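Local structure of dicer Related Helicase (Caenorhabditis elegans, 6M6Q) at residues B[143-151]-B[219-229]. The protein is a helicase of the RLR subfamily that probably hydrolyses ATP and binds double- and single-stranded RNA, represented here by its N-terminal domain. Residues are numbered along the deposited sequence; the frame is centred on the assembly and turned at random.
Sequences NYDKELYGY and EVFNKGNHQLS
Asn225 reaches across to Asp145 and Glu147 in a polar, near-surface contact within the all-helical N-terminal domain, where the first turn of helix 146-152 meets the loop after helix 210-221. Its ND2 donates to Asp145 OD2 at 2.8 Å, from above that carboxylate plane. A straighter bond (N-H...O 154°) runs from Asn225 ND2 to Glu147 OE2 at 2.9 Å. Asp145 is the N-cap of helix 146-152: the same OD2 accepts from Leu148 N, so one oxygen joins the helix start to the loop. Glu147, bent at chi2 (-80°), turns its other oxygen to Lys223, whose NZ approaches OE1 from above the carboxylate plane in a 2.6 Å salt bridge. One turn on, the His226 ring sets its edge against a face of Tyr151, a T-shaped pair with centroids 4.7 Å apart and planes at 63°. His226 ND1 donates to Glu219 O, which helps hold the imidazole's rotation, with Lys223 CG over one face; Leu148 CD1 meets the ring edge at His226 CD2. Water links Tyr151 OH to Glu219 OE2, and another joins Tyr144 OH to Ser229 OG. Around this interface, Lys35 of helix 33-42 hydrogen-bonds Tyr144 OH and Gln227 O, while helix 262-271 packs against Tyr151 and Glu219.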
loop_
_atom_site.group_PDB
_atom_site.type_symbol
_atom_site.label_atom_id
_atom_site.label_comp_id
_atom_site.label_asym_id
_atom_site.label_seq_id
_atom_site.Cartn_x
_atom_site.Cartn_y
_atom_site.Cartn_z
ATOM N N ASN B 143 14.169 -9.267 23.677
ATOM C CA ASN B 143 15.407 -10.045 23.942
ATOM C C ASN B 143 16.627 -9.238 23.471
ATOM O O ASN B 143 17.712 -9.420 24.059
ATOM C CB ASN B 143 15.367 -11.422 23.275
ATOM C CG ASN B 143 14.321 -12.356 23.850
ATOM O OD1 ASN B 143 13.678 -12.056 24.854
ATOM N ND2 ASN B 143 14.150 -13.499 23.218
ATOM N N TYR B 144 16.458 -8.367 22.465
ATOM C CA TYR B 144 17.553 -7.533 21.893
ATOM C C TYR B 144 17.875 -6.384 22.860
ATOM O O TYR B 144 19.030 -6.239 23.250
ATOM C CB TYR B 144 17.205 -7.001 20.490
ATOM C CG TYR B 144 18.150 -5.929 19.995
ATOM C CD1 TYR B 144 19.454 -6.231 19.620
ATOM C CD2 TYR B 144 17.760 -4.596 19.949
ATOM C CE1 TYR B 144 20.340 -5.241 19.226
ATOM C CE2 TYR B 144 18.632 -3.593 19.538
ATOM C CZ TYR B 144 19.934 -3.916 19.197
ATOM O OH TYR B 144 20.811 -2.950 18.792
ATOM N N ASP B 145 16.879 -5.570 23.188
ATOM C CA ASP B 145 17.033 -4.334 24.003
ATOM C C ASP B 145 15.703 -4.037 24.708
ATOM O O ASP B 145 14.690 -3.745 24.002
ATOM C CB ASP B 145 17.487 -3.151 23.143
ATOM C CG ASP B 145 17.842 -1.907 23.927
ATOM O OD1 ASP B 145 18.958 -1.842 24.432
ATOM O OD2 ASP B 145 17.017 -1.011 23.989
ATOM N N LYS B 146 15.711 -4.103 26.044
ATOM C CA LYS B 146 14.530 -3.884 26.915
ATOM C C LYS B 146 14.036 -2.440 26.744
ATOM O O LYS B 146 12.810 -2.241 26.728
ATOM C CB LYS B 146 14.897 -4.162 28.376
ATOM C CG LYS B 146 15.543 -5.517 28.643
ATOM C CD LYS B 146 14.551 -6.572 29.036
ATOM C CE LYS B 146 15.143 -7.964 29.038
ATOM N NZ LYS B 146 16.023 -8.178 30.210
ATOM N N GLU B 147 14.961 -1.472 26.637
ATOM C CA GLU B 147 14.640 -0.017 26.546
ATOM C C GLU B 147 13.868 0.243 25.252
ATOM O O GLU B 147 12.877 0.967 25.298
ATOM C CB GLU B 147 15.913 0.837 26.575
ATOM C CG GLU B 147 15.662 2.310 26.877
ATOM C CD GLU B 147 15.178 3.165 25.717
ATOM O OE1 GLU B 147 14.628 4.245 25.979
ATOM O OE2 GLU B 147 15.384 2.780 24.565
ATOM N N LEU B 148 14.336 -0.325 24.139
ATOM C CA LEU B 148 13.714 -0.173 22.806
ATOM C C LEU B 148 12.338 -0.845 22.831
ATOM O O LEU B 148 11.371 -0.195 22.390
ATOM C CB LEU B 148 14.646 -0.771 21.743
ATOM C CG LEU B 148 14.303 -0.487 20.274
ATOM C CD1 LEU B 148 14.138 1.006 19.996
ATOM C CD2 LEU B 148 15.372 -1.075 19.365
ATOM N N TYR B 149 12.232 -2.035 23.439
ATOM C CA TYR B 149 10.931 -2.721 23.692
ATOM C C TYR B 149 9.999 -1.741 24.381
ATOM O O TYR B 149 8.925 -1.468 23.843
ATOM C CB TYR B 149 11.109 -3.998 24.516
ATOM C CG TYR B 149 9.835 -4.602 25.059
ATOM C CD1 TYR B 149 9.471 -4.416 26.387
ATOM C CD2 TYR B 149 9.023 -5.411 24.277
ATOM C CE1 TYR B 149 8.317 -4.976 26.913
ATOM C CE2 TYR B 149 7.864 -5.984 24.790
ATOM C CZ TYR B 149 7.521 -5.776 26.118
ATOM O OH TYR B 149 6.399 -6.342 26.641
ATOM N N GLY B 150 10.466 -1.149 25.479
ATOM C CA GLY B 150 9.703 -0.170 26.268
ATOM C C GLY B 150 9.250 1.005 25.426
ATOM O O GLY B 150 8.057 1.376 25.501
ATOM N N TYR B 151 10.170 1.555 24.639
ATOM C CA TYR B 151 9.976 2.773 23.821
ATOM C C TYR B 151 8.868 2.514 22.783
ATOM O O TYR B 151 8.049 3.448 22.511
ATOM C CB TYR B 151 11.310 3.185 23.192
ATOM C CG TYR B 151 11.309 4.561 22.577
ATOM C CD1 TYR B 151 11.587 5.689 23.332
ATOM C CD2 TYR B 151 11.015 4.738 21.235
ATOM C CE1 TYR B 151 11.556 6.962 22.773
ATOM C CE2 TYR B 151 10.993 6.001 20.658
ATOM C CZ TYR B 151 11.271 7.118 21.428
ATOM O OH TYR B 151 11.228 8.366 20.874
ATOM N N GLU B 219 16.497 11.880 19.027
ATOM C CA GLU B 219 15.924 10.515 18.863
ATOM C C GLU B 219 16.332 9.963 17.496
ATOM O O GLU B 219 16.471 8.730 17.398
ATOM C CB GLU B 219 14.398 10.498 19.011
ATOM C CG GLU B 219 13.888 11.021 20.342
ATOM C CD GLU B 219 14.128 10.133 21.552
ATOM O OE1 GLU B 219 15.262 9.649 21.723
ATOM O OE2 GLU B 219 13.185 9.979 22.363
ATOM N N VAL B 220 16.619 10.832 16.514
ATOM C CA VAL B 220 17.078 10.395 15.164
ATOM C C VAL B 220 18.606 10.161 15.131
ATOM O O VAL B 220 18.996 9.144 14.567
ATOM C CB VAL B 220 16.609 11.351 14.069
ATOM C CG1 VAL B 220 17.438 11.190 12.808
ATOM C CG2 VAL B 220 15.122 11.150 13.770
ATOM N N PHE B 221 19.438 11.029 15.722
ATOM C CA PHE B 221 20.919 10.963 15.549
ATOM C C PHE B 221 21.627 10.431 16.807
ATOM O O PHE B 221 22.672 9.819 16.658
ATOM C CB PHE B 221 21.489 12.323 15.149
ATOM C CG PHE B 221 20.995 12.847 13.829
ATOM C CD1 PHE B 221 21.504 12.371 12.631
ATOM C CD2 PHE B 221 20.003 13.819 13.784
ATOM C CE1 PHE B 221 21.018 12.848 11.421
ATOM C CE2 PHE B 221 19.528 14.303 12.570
ATOM C CZ PHE B 221 20.029 13.812 11.394
ATOM N N ASN B 222 21.158 10.748 18.011
ATOM C CA ASN B 222 21.994 10.563 19.227
ATOM C C ASN B 222 21.468 9.416 20.092
ATOM O O ASN B 222 22.237 8.963 20.959
ATOM C CB ASN B 222 22.170 11.882 19.979
ATOM C CG ASN B 222 22.999 12.866 19.182
ATOM O OD1 ASN B 222 22.645 14.037 19.063
ATOM N ND2 ASN B 222 24.059 12.370 18.561
ATOM N N LYS B 223 20.244 8.928 19.869
ATOM C CA LYS B 223 19.748 7.708 20.573
ATOM C C LYS B 223 20.356 6.468 19.915
ATOM O O LYS B 223 20.084 6.236 18.733
ATOM C CB LYS B 223 18.224 7.630 20.594
ATOM C CG LYS B 223 17.660 6.616 21.572
ATOM C CD LYS B 223 17.431 7.203 22.962
ATOM C CE LYS B 223 17.218 6.143 24.025
ATOM N NZ LYS B 223 15.775 5.910 24.275
ATOM N N GLY B 224 21.167 5.724 20.673
ATOM C CA GLY B 224 22.010 4.615 20.190
ATOM C C GLY B 224 21.201 3.455 19.625
ATOM O O GLY B 224 21.695 2.815 18.704
ATOM N N ASN B 225 20.024 3.148 20.188
ATOM C CA ASN B 225 19.214 1.976 19.745
ATOM C C ASN B 225 18.222 2.406 18.644
ATOM O O ASN B 225 17.440 1.566 18.213
ATOM C CB ASN B 225 18.560 1.234 20.918
ATOM C CG ASN B 225 17.785 2.109 21.885
ATOM O OD1 ASN B 225 17.349 3.212 21.545
ATOM N ND2 ASN B 225 17.574 1.602 23.092
ATOM N N HIS B 226 18.287 3.654 18.179
ATOM C CA HIS B 226 17.550 4.144 16.980
ATOM C C HIS B 226 18.503 4.197 15.781
ATOM O O HIS B 226 18.215 4.955 14.818
ATOM C CB HIS B 226 16.927 5.505 17.262
ATOM C CG HIS B 226 15.858 5.468 18.291
ATOM N ND1 HIS B 226 15.120 6.585 18.601
ATOM C CD2 HIS B 226 15.337 4.451 19.016
ATOM C CE1 HIS B 226 14.229 6.282 19.515
ATOM N NE2 HIS B 226 14.337 4.976 19.787
ATOM N N GLN B 227 19.631 3.494 15.887
ATOM C CA GLN B 227 20.711 3.442 14.872
ATOM C C GLN B 227 20.845 2.000 14.425
ATOM O O GLN B 227 20.686 1.104 15.280
ATOM C CB GLN B 227 22.059 3.883 15.444
ATOM C CG GLN B 227 22.003 5.127 16.301
ATOM C CD GLN B 227 21.735 6.338 15.463
ATOM O OE1 GLN B 227 22.305 6.497 14.380
ATOM N NE2 GLN B 227 20.824 7.178 15.937
ATOM N N LEU B 228 21.089 1.778 13.135
ATOM C CA LEU B 228 21.215 0.418 12.569
ATOM C C LEU B 228 22.644 -0.045 12.803
ATOM O O LEU B 228 23.542 0.811 12.830
ATOM C CB LEU B 228 20.843 0.429 11.083
ATOM C CG LEU B 228 19.471 1.030 10.741
ATOM C CD1 LEU B 228 19.280 1.108 9.229
ATOM C CD2 LEU B 228 18.329 0.232 11.386
ATOM N N SER B 229 22.813 -1.337 13.066
ATOM C CA SER B 229 24.091 -1.986 13.438
ATOM C C SER B 229 24.775 -2.577 12.199
ATOM O O SER B 229 26.008 -2.752 12.267
ATOM C CB SER B 229 23.875 -3.045 14.485
ATOM O OG SER B 229 23.217 -2.518 15.623
HETATM O O HOH W 1 23.741 -3.068 18.036
HETATM O O HOH W 2 10.591 10.741 21.579
#